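PDB 5VHV: alkylpurine DNA glycosylase AlkC from Pseudomonas fluorescens, which excises alkylated purine bases from DNA, probably by hydrolysing the N-glycosidic bond as the first step of base excision repair, without flipping the damaged nucleotide. Local coordinates for residues F162-A165 / E166-A169; G153-P156 / R157-S161. All coordinates share one frame; numbering follows the deposited sequence.

Contact 1. Residues F162-A165 / E166-A169; sequences FRLA and EVQA. With nucleotides of chain D.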
ATOM      1  N   PHE A 162      -3.053 -12.204   3.602  1.00 14.93           N
ATOM      2  CA  PHE A 162      -1.875 -13.046   3.691  1.00 15.61           C
ATOM      3  C   PHE A 162      -0.938 -12.769   2.525  1.00 15.18           C
ATOM      4  O   PHE A 162      -1.354 -12.398   1.421  1.00 15.68           O
ATOM      5  CB  PHE A 162      -2.270 -14.540   3.721  1.00 20.69           C
ATOM      6  CG  PHE A 162      -3.303 -14.922   2.683  1.00 13.88           C
ATOM      7  CD1 PHE A 162      -2.921 -15.341   1.424  1.00 16.57           C
ATOM      8  CD2 PHE A 162      -4.651 -14.872   2.986  1.00 21.62           C
ATOM      9  CE1 PHE A 162      -3.894 -15.674   0.478  1.00 16.57           C
ATOM     10  CE2 PHE A 162      -5.613 -15.200   2.044  1.00 23.18           C
ATOM     11  CZ  PHE A 162      -5.234 -15.606   0.806  1.00 20.83           C
ATOM     12  N   ARG A 163       0.351 -12.928   2.789  1.00 14.14           N
ATOM     13  CA  ARG A 163       1.344 -12.856   1.740  1.00 15.22           C
ATOM     14  C   ARG A 163       1.153 -14.038   0.796  1.00 18.12           C
ATOM     15  O   ARG A 163       0.701 -15.112   1.207  1.00 17.70           O
ATOM     16  CB  ARG A 163       2.753 -12.876   2.339  1.00 15.26           C
ATOM     17  CG  ARG A 163       3.069 -11.628   3.155  1.00 15.25           C
ATOM     18  CD  ARG A 163       4.522 -11.559   3.601  1.00 23.19           C
ATOM     19  NE  ARG A 163       4.720 -10.441   4.519  1.00 19.71           N
ATOM     20  CZ  ARG A 163       5.832 -10.218   5.216  1.00 21.73           C
ATOM     21  NH1 ARG A 163       6.878 -11.038   5.107  1.00 23.35           N
ATOM     22  NH2 ARG A 163       5.886  -9.187   6.047  1.00 23.78           N
ATOM     23  N   LEU A 164       1.461 -13.828  -0.478  1.00 16.06           N
ATOM     24  CA  LEU A 164       1.413 -14.908  -1.470  1.00 17.87           C
ATOM     25  C   LEU A 164       2.828 -15.470  -1.587  1.00 15.91           C
ATOM     26  O   LEU A 164       3.680 -14.915  -2.288  1.00 17.90           O
ATOM     27  CB  LEU A 164       0.873 -14.415  -2.816  1.00 16.13           C
ATOM     28  CG  LEU A 164      -0.628 -14.124  -2.883  1.00 19.55           C
ATOM     29  CD1 LEU A 164      -0.990 -13.504  -4.231  1.00 17.71           C
ATOM     30  CD2 LEU A 164      -1.440 -15.392  -2.642  1.00 24.66           C
ATOM     31  N   ALA A 165       3.090 -16.559  -0.855  1.00 15.76           N
ATOM     32  CA  ALA A 165       4.445 -17.104  -0.788  1.00 19.30           C
ATOM     33  C   ALA A 165       4.954 -17.525  -2.158  1.00 22.00           C
ATOM     34  O   ALA A 165       6.151 -17.388  -2.448  1.00 19.32           O
ATOM     35  CB  ALA A 165       4.495 -18.289   0.177  1.00 25.30           C
ATOM     36  N   GLU A 166       4.065 -18.027  -3.014  1.00 18.82           N
ATOM     37  CA  GLU A 166       4.478 -18.501  -4.334  1.00 24.42           C
ATOM     38  C   GLU A 166       4.932 -17.341  -5.215  1.00 17.22           C
ATOM     39  O   GLU A 166       5.943 -17.449  -5.928  1.00 18.35           O
ATOM     40  CB  GLU A 166       3.310 -19.280  -4.972  1.00 19.77           C
ATOM     41  CG  GLU A 166       3.619 -19.881  -6.313  1.00 24.31           C
ATOM     42  CD  GLU A 166       2.645 -20.985  -6.725  1.00 28.07           C
ATOM     43  OE1 GLU A 166       1.568 -21.124  -6.103  1.00 23.79           O
ATOM     44  OE2 GLU A 166       2.979 -21.725  -7.673  1.00 22.98           O
ATOM     45  N   VAL A 167       4.201 -16.220  -5.161  1.00 17.59           N
ATOM     46  CA  VAL A 167       4.582 -15.001  -5.875  1.00 17.26           C
ATOM     47  C   VAL A 167       5.859 -14.412  -5.286  1.00 17.51           C
ATOM     48  O   VAL A 167       6.785 -14.021  -6.007  1.00 20.10           O
ATOM     49  CB  VAL A 167       3.427 -13.984  -5.822  1.00 16.97           C
ATOM     50  CG1 VAL A 167       3.830 -12.641  -6.418  1.00 17.43           C
ATOM     51  CG2 VAL A 167       2.222 -14.531  -6.554  1.00 18.54           C
ATOM     52  N   GLN A 168       5.900 -14.307  -3.966  1.00 18.01           N
ATOM     53  CA  GLN A 168       7.040 -13.718  -3.280  1.00 22.38           C
ATOM     54  C   GLN A 168       8.337 -14.416  -3.654  1.00 26.97           C
ATOM     55  O   GLN A 168       9.383 -13.766  -3.804  1.00 26.98           O
ATOM     56  CB  GLN A 168       6.765 -13.804  -1.777  1.00 25.14           C
ATOM     57  CG  GLN A 168       7.541 -12.942  -0.877  1.00 35.22           C
ATOM     58  CD  GLN A 168       7.017 -13.074   0.533  1.00 35.24           C
ATOM     59  OE1 GLN A 168       6.017 -13.775   0.776  1.00 38.65           O
ATOM     60  NE2 GLN A 168       7.675 -12.430   1.464  1.00 43.09           N
ATOM     61  N   ALA A 169       8.286 -15.739  -3.843  1.00 22.31           N
ATOM     62  CA  ALA A 169       9.480 -16.526  -4.131  1.00 26.83           C
ATOM     63  C   ALA A 169       9.928 -16.444  -5.581  1.00 32.97           C
ATOM     64  O   ALA A 169      11.072 -16.798  -5.867  1.00 29.16           O
ATOM     65  CB  ALA A 169       9.247 -18.001  -3.788  1.00 28.42           C
TER
ATOM     66  P    DA D  10       0.730 -13.257   6.845  1.00 22.06           P
ATOM     67  OP1  DA D  10       1.183 -13.774   5.524  1.00 22.46           O
ATOM     68  OP2  DA D  10      -0.093 -14.178   7.678  1.00 22.46           O
ATOM     69  O5'  DA D  10       2.047 -12.891   7.650  1.00 22.03           O
ATOM     70  C5'  DA D  10       3.013 -12.125   7.016  1.00 22.80           C
ATOM     71  C4'  DA D  10       4.071 -11.724   7.991  1.00 26.62           C
ATOM     72  O4'  DA D  10       3.512 -10.801   8.951  1.00 26.18           O
ATOM     73  C3'  DA D  10       4.643 -12.887   8.802  1.00 34.90           C
ATOM     74  O3'  DA D  10       5.984 -13.045   8.477  1.00 40.01           O
ATOM     75  C2'  DA D  10       4.434 -12.469  10.260  1.00 37.38           C
ATOM     76  C1'  DA D  10       4.216 -10.973  10.150  1.00 29.47           C
ATOM     77  N9   DA D  10       3.449 -10.384  11.241  1.00 29.58           N
ATOM     78  C8   DA D  10       2.225 -10.774  11.706  1.00 25.07           C
ATOM     79  N7   DA D  10       1.778 -10.038  12.692  1.00 26.39           N
ATOM     80  C5   DA D  10       2.774  -9.100  12.882  1.00 29.93           C
ATOM     81  C6   DA D  10       2.910  -8.034  13.794  1.00 29.33           C
ATOM     82  N6   DA D  10       1.998  -7.749  14.733  1.00 26.45           N
ATOM     83  N1   DA D  10       4.045  -7.291  13.726  1.00 27.94           N
ATOM     84  C2   DA D  10       4.963  -7.600  12.799  1.00 26.29           C
ATOM     85  N3   DA D  10       4.943  -8.583  11.896  1.00 27.09           N
ATOM     86  C4   DA D  10       3.807  -9.296  11.990  1.00 27.80           C
TER
HETATM   87  O   HOH W   1       7.481 -13.470   3.969  1.00 33.65           O

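Contact 2. Residues G153-P156 / R157-S161; sequences GSRP and RLPWS. With 9B4 ((2R,5R,13R,16R)-9-(hydroxymethyl)-9-{[(2R)-2-hydroxypropoxy]methyl}-5,13-dimethyl-4,7,11,14-tetraoxaheptadecane-2,16-diol), chain L; nucleotides of chain D.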
ATOM      1  N   GLY A 153      -4.057  -7.483  -6.805  1.00 13.08           N
ATOM      2  CA  GLY A 153      -4.431  -8.760  -6.224  1.00 13.57           C
ATOM      3  C   GLY A 153      -3.306  -9.762  -6.191  1.00 13.40           C
ATOM      4  O   GLY A 153      -3.334 -10.680  -5.366  1.00 14.02           O
ATOM      5  N   SER A 154      -2.329  -9.617  -7.085  1.00 15.26           N
ATOM      6  CA  SER A 154      -1.221 -10.548  -7.181  1.00 13.34           C
ATOM      7  C   SER A 154      -0.017 -10.094  -6.369  1.00 14.15           C
ATOM      8  O   SER A 154       1.025 -10.746  -6.420  1.00 15.46           O
ATOM      9  CB  SER A 154      -0.842 -10.743  -8.653  1.00 13.94           C
ATOM     10  OG  SER A 154      -0.376  -9.538  -9.265  1.00 14.77           O
ATOM     11  N   ARG A 155      -0.139  -8.991  -5.635  1.00 16.08           N
ATOM     12  CA  ARG A 155       0.995  -8.452  -4.888  1.00 14.50           C
ATOM     13  C   ARG A 155       1.569  -9.492  -3.929  1.00 15.26           C
ATOM     14  O   ARG A 155       0.808 -10.204  -3.249  1.00 15.19           O
ATOM     15  CB  ARG A 155       0.566  -7.238  -4.066  1.00 12.87           C
ATOM     16  CG  ARG A 155       0.544  -5.963  -4.854  1.00 14.00           C
ATOM     17  CD  ARG A 155       0.043  -4.816  -3.986  1.00 13.07           C
ATOM     18  NE  ARG A 155       0.950  -4.529  -2.879  1.00 12.95           N
ATOM     19  CZ  ARG A 155       0.877  -3.447  -2.105  1.00 12.82           C
ATOM     20  NH1 ARG A 155      -0.097  -2.562  -2.274  1.00 13.82           N
ATOM     21  NH2 ARG A 155       1.795  -3.245  -1.155  1.00 14.71           N
ATOM     22  N   PRO A 156       2.893  -9.557  -3.785  1.00 14.00           N
ATOM     23  CA  PRO A 156       3.446 -10.432  -2.744  1.00 18.32           C
ATOM     24  C   PRO A 156       2.918 -10.106  -1.351  1.00 17.14           C
ATOM     25  O   PRO A 156       2.608 -11.020  -0.567  1.00 15.38           O
ATOM     26  CB  PRO A 156       4.959 -10.180  -2.845  1.00 18.01           C
ATOM     27  CG  PRO A 156       5.193  -9.576  -4.171  1.00 17.85           C
ATOM     28  CD  PRO A 156       3.935  -8.911  -4.603  1.00 13.75           C
ATOM     29  N   ARG A 157       2.855  -8.817  -1.007  1.00 14.85           N
ATOM     30  CA  ARG A 157       2.634  -8.358   0.364  1.00 13.84           C
ATOM     31  C   ARG A 157       1.520  -7.308   0.419  1.00 13.77           C
ATOM     32  O   ARG A 157       1.715  -6.180   0.884  1.00 14.73           O
ATOM     33  CB  ARG A 157       3.899  -7.769   0.946  1.00 16.63           C
ATOM     34  CG  ARG A 157       5.012  -8.783   1.079  1.00 17.30           C
ATOM     35  CD  ARG A 157       6.226  -8.080   1.592  1.00 28.33           C
ATOM     36  NE  ARG A 157       7.378  -8.958   1.704  1.00 24.27           N
ATOM     37  CZ  ARG A 157       8.273  -8.883   2.671  1.00 19.82           C
ATOM     38  NH1 ARG A 157       8.154  -7.986   3.634  1.00 24.72           N
ATOM     39  NH2 ARG A 157       9.292  -9.716   2.690  1.00 21.14           N
ATOM     40  N   LEU A 158       0.335  -7.700  -0.013  1.00 15.59           N
ATOM     41  CA  LEU A 158      -0.814  -6.795   0.050  1.00 15.17           C
ATOM     42  C   LEU A 158      -1.218  -6.536   1.504  1.00 14.00           C
ATOM     43  O   LEU A 158      -1.446  -7.492   2.257  1.00 15.87           O
ATOM     44  CB  LEU A 158      -1.991  -7.411  -0.705  1.00 14.45           C
ATOM     45  CG  LEU A 158      -3.239  -6.521  -0.761  1.00 12.84           C
ATOM     46  CD1 LEU A 158      -3.035  -5.302  -1.678  1.00 13.85           C
ATOM     47  CD2 LEU A 158      -4.453  -7.311  -1.224  1.00 13.31           C
ATOM     48  N   PRO A 159      -1.366  -5.283   1.932  1.00 15.09           N
ATOM     49  CA  PRO A 159      -1.877  -5.048   3.287  1.00 12.93           C
ATOM     50  C   PRO A 159      -3.272  -5.640   3.466  1.00 16.86           C
ATOM     51  O   PRO A 159      -4.093  -5.637   2.548  1.00 16.32           O
ATOM     52  CB  PRO A 159      -1.880  -3.520   3.409  1.00 14.95           C
ATOM     53  CG  PRO A 159      -0.734  -3.101   2.517  1.00 15.32           C
ATOM     54  CD  PRO A 159      -0.908  -4.029   1.306  1.00 14.21           C
ATOM     55  N   TRP A 160      -3.506  -6.189   4.656  1.00 14.78           N
ATOM     56  CA  TRP A 160      -4.782  -6.767   5.093  1.00 14.02           C
ATOM     57  C   TRP A 160      -5.079  -8.114   4.440  1.00 18.95           C
ATOM     58  O   TRP A 160      -6.213  -8.602   4.533  1.00 16.91           O
ATOM     59  CB  TRP A 160      -5.957  -5.812   4.858  1.00 13.45           C
ATOM     60  CG  TRP A 160      -5.952  -4.584   5.702  1.00 14.12           C
ATOM     61  CD1 TRP A 160      -4.879  -4.026   6.358  1.00 17.33           C
ATOM     62  CD2 TRP A 160      -7.086  -3.755   6.004  1.00 15.49           C
ATOM     63  NE1 TRP A 160      -5.282  -2.881   7.027  1.00 18.20           N
ATOM     64  CE2 TRP A 160      -6.626  -2.698   6.829  1.00 17.70           C
ATOM     65  CE3 TRP A 160      -8.441  -3.790   5.637  1.00 17.38           C
ATOM     66  CZ2 TRP A 160      -7.473  -1.707   7.305  1.00 17.33           C
ATOM     67  CZ3 TRP A 160      -9.285  -2.796   6.111  1.00 18.67           C
ATOM     68  CH2 TRP A 160      -8.797  -1.769   6.937  1.00 20.36           C
ATOM     69  N   SER A 161      -4.086  -8.746   3.813  1.00 12.66           N
ATOM     70  CA  SER A 161      -4.217 -10.114   3.318  1.00 14.42           C
ATOM     71  C   SER A 161      -2.945 -10.878   3.636  1.00 16.85           C
ATOM     72  O   SER A 161      -1.913 -10.294   3.961  1.00 16.74           O
ATOM     73  CB  SER A 161      -4.500 -10.167   1.815  1.00 15.14           C
ATOM     74  OG  SER A 161      -4.641 -11.509   1.348  1.00 16.19           O
TER
HETATM   75  C01 9B4 L 101      -5.503   1.932   8.946  1.00 36.71           C
HETATM   76  C02 9B4 L 101      -5.699   2.186   7.451  1.00 31.72           C
HETATM   77  C03 9B4 L 101      -7.183   2.295   7.160  1.00 22.87           C
HETATM   78  C05 9B4 L 101      -8.784   2.437   5.504  1.00 27.09           C
HETATM   79  C06 9B4 L 101      -9.145   3.171   4.217  1.00 24.05           C
HETATM   80  C07 9B4 L 101      -8.307   2.653   3.054  1.00 33.50           C
HETATM   81  C09 9B4 L 101      -7.753   0.752   1.817  1.00 63.55           C
HETATM   82  C10 9B4 L 101      -8.486  -0.360   1.062  1.00 64.67           C
HETATM   83  C12 9B4 L 101     -10.470  -0.804  -0.174  1.00100.47           C
HETATM   84  C13 9B4 L 101     -11.484  -0.122  -1.099  1.00102.46           C
HETATM   85  C15 9B4 L 101     -12.647  -1.071  -1.385  1.00 96.13           C
HETATM   86  C16 9B4 L 101      -8.835  -1.440   2.078  1.00 61.18           C
HETATM   87  C17 9B4 L 101      -8.874   4.679   4.319  1.00 25.21           C
HETATM   88  C23 9B4 L 101     -10.620   2.825   3.981  1.00 23.48           C
HETATM   89  C25 9B4 L 101     -12.298   4.347   3.602  1.00 52.18           C
HETATM   90  C26 9B4 L 101     -13.360   4.743   2.586  1.00 52.24           C
HETATM   91  C27 9B4 L 101     -13.104   4.120   1.209  1.00 50.74           C
HETATM   92  C34 9B4 L 101      -4.060   1.419   5.910  1.00 40.79           C
HETATM   93  C35 9B4 L 101      -4.239   0.856   4.509  1.00 57.34           C
HETATM   94  C37 9B4 L 101      -2.853   0.760   3.869  1.00 34.63           C
HETATM   95  O04 9B4 L 101      -7.412   2.499   5.785  1.00 24.75           O
HETATM   96  O08 9B4 L 101      -8.571   1.304   2.820  1.00 39.46           O
HETATM   97  O11 9B4 L 101      -9.646   0.147   0.453  1.00 86.56           O
HETATM   98  O14 9B4 L 101     -11.989   1.032  -0.489  1.00100.76           O
HETATM   99  O18 9B4 L 101      -9.437   5.280   5.459  1.00 25.41           O
HETATM  100  O24 9B4 L 101     -11.227   3.632   3.024  1.00 32.46           O
HETATM  101  O28 9B4 L 101     -14.569   4.272   3.105  1.00 63.17           O
HETATM  102  O33 9B4 L 101      -5.194   1.137   6.682  1.00 35.94           O
HETATM  103  O36 9B4 L 101      -4.853  -0.403   4.589  1.00 81.57           O
ATOM    104  P    DT D   7     -10.642   0.476  13.516  1.00 22.10           P
ATOM    105  OP1  DT D   7     -12.037   0.109  13.252  1.00 20.68           O
ATOM    106  OP2  DT D   7     -10.171   0.491  14.936  1.00 26.73           O
ATOM    107  O5'  DT D   7      -9.603  -0.366  12.711  1.00 22.16           O
ATOM    108  C5'  DT D   7      -9.858  -0.640  11.365  1.00 24.51           C
ATOM    109  C4'  DT D   7      -8.813  -1.572  10.810  1.00 15.70           C
ATOM    110  O4'  DT D   7      -7.535  -0.894  10.777  1.00 17.72           O
ATOM    111  C3'  DT D   7      -8.587  -2.870  11.600  1.00 18.45           C
ATOM    112  O3'  DT D   7      -9.109  -3.963  10.825  1.00 17.51           O
ATOM    113  C2'  DT D   7      -7.048  -2.926  11.808  1.00 18.02           C
ATOM    114  C1'  DT D   7      -6.520  -1.860  10.849  1.00 19.93           C
ATOM    115  N1   DT D   7      -5.292  -1.192  11.277  1.00 21.00           N
ATOM    116  C2   DT D   7      -4.200  -1.178  10.435  1.00 15.42           C
ATOM    117  O2   DT D   7      -4.185  -1.714   9.331  1.00 16.87           O
ATOM    118  N3   DT D   7      -3.122  -0.470  10.905  1.00 18.44           N
ATOM    119  C4   DT D   7      -3.019   0.177  12.112  1.00 19.44           C
ATOM    120  O4   DT D   7      -1.995   0.756  12.456  1.00 21.16           O
ATOM    121  C5   DT D   7      -4.200   0.128  12.946  1.00 22.73           C
ATOM    122  C7   DT D   7      -4.206   0.805  14.282  1.00 30.46           C
ATOM    123  C6   DT D   7      -5.272  -0.546  12.493  1.00 24.47           C
TER

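Contact 1. Residues F162-A165 / E166-A169
R163 and Q168 run slantwise to one another, their guanidinium and amide planes turned 70° apart, where the loop feeds into the short helix 165-169. They meet along the arginine's aliphatic stem: OE1 of Q168 lies 3.7 Å from CB of R163. The two polar ends do not bond to each other directly. A water sits between them, in the plane of the guanidinium at its edge, and accepts from both R163 NH1 (2.8 Å) and Q168 NE2 (2.7 Å). That amide nitrogen also donates to D203, which fixes the turn of the carboxamide.

The first torsion of R163 sets CG opposite the carbonyl carbon (chi1 -67°), and the chain then runs out straight to NE. This lays the guanidinium flat against the sugar of DA10 of chain D, whose C4' stands 3.5 Å above the plane, over its centre. The phosphate of the same nucleotide is gripped by the main chain instead: R163 N donates to OP1 at 3.0 Å, almost straight at 170°.

Deeper in, L164 and V167 cross at a slant, CB to CB at 4.0 Å, and R121 and L124 of helix 119-126 press on L164. L164 is the N-cap residue, and its O receives Q168 N at 2.8 Å in the first i-to-i+4 bond of the helix. A169 N follows with a more bent bond to A165 O at 3.0 Å.

Taken together, the DNA is met here through phosphate and sugar rather than through a base, which is consistent with binding that does not read the base at this nucleotide. R157, whose NH1 comes close to R163 NH2, is paired with D203, which probably softens the like-charge contact; the DNA phosphate close by may help.

Contact 2. Residues G153-P156 / R157-S161
R155 passes across L158 and P159, each at about a right angle, meeting them with apolar carbons and with the face of its guanidinium. Its chain bends at the third torsion (chi3 65°), which swings the guanidinium under the proline: CD of P159 rests 3.5 Å above that plane, toward its rim. Further back along the stem, CD of R155 touches CD1 of L158 at 3.9 Å.

Salt bridges hold the charged ends, with partners outside the loop. R155 is gripped from NH1 by E152 and from NH2 by D199, and NH2 also donates to a modified group of a bound chain. R157 pairs with D203 through NH2, while its backbone N donates to D199.

The turn from L158 to S161 is type II, closed by a weak bond from S161 N to L158 O (3.3 Å), with W160 at its third position and a positive phi of 74°. It puts the indole forward at the DNA. NE1 donates to O2 of DT7 of chain D at 2.8 Å, a somewhat bent bond (146°) to the minor-groove edge of the thymine, and CZ2 lies 3.6 Å from O4' of that nucleotide. W160 also lines the pocket of the polyether 9B4, whose O36 sits over one ring face, toward the rim; DT7 O3' is over the opposite face. With an alanine in place of W160, thymine O2 would probably lose this donor, and the DT7 sugar and O36 of 9B4 would lose the indole between them.

Residues 153-161 form most of the connection between helices 144-152 and 165-169. Behind it stands helix 187-201, with N195 against R155 and H196 against S154 and P156, while V167 of helix 165-169 closes on P156.

Overall arrangement
Contact 2 and contact 1 follow one another along a single connection between helices 144-152 and 165-169, their centres about 9 Å apart. Contact 2 is buried near the middle of the chain, held by proline and leucine packing and by arginines salt-bridged to acidic neighbours; contact 1 is only partly buried, with more exposed residues, a bridging water and helix-start backbone bonds. They are stitched by a probable hydrogen bond from L164 N to P156 O, by V167 CG1 against S154 O, and by the shared acid D203. Both reach chain D, contact 2 at a base edge and sugars, contact 1 at phosphate and sugar.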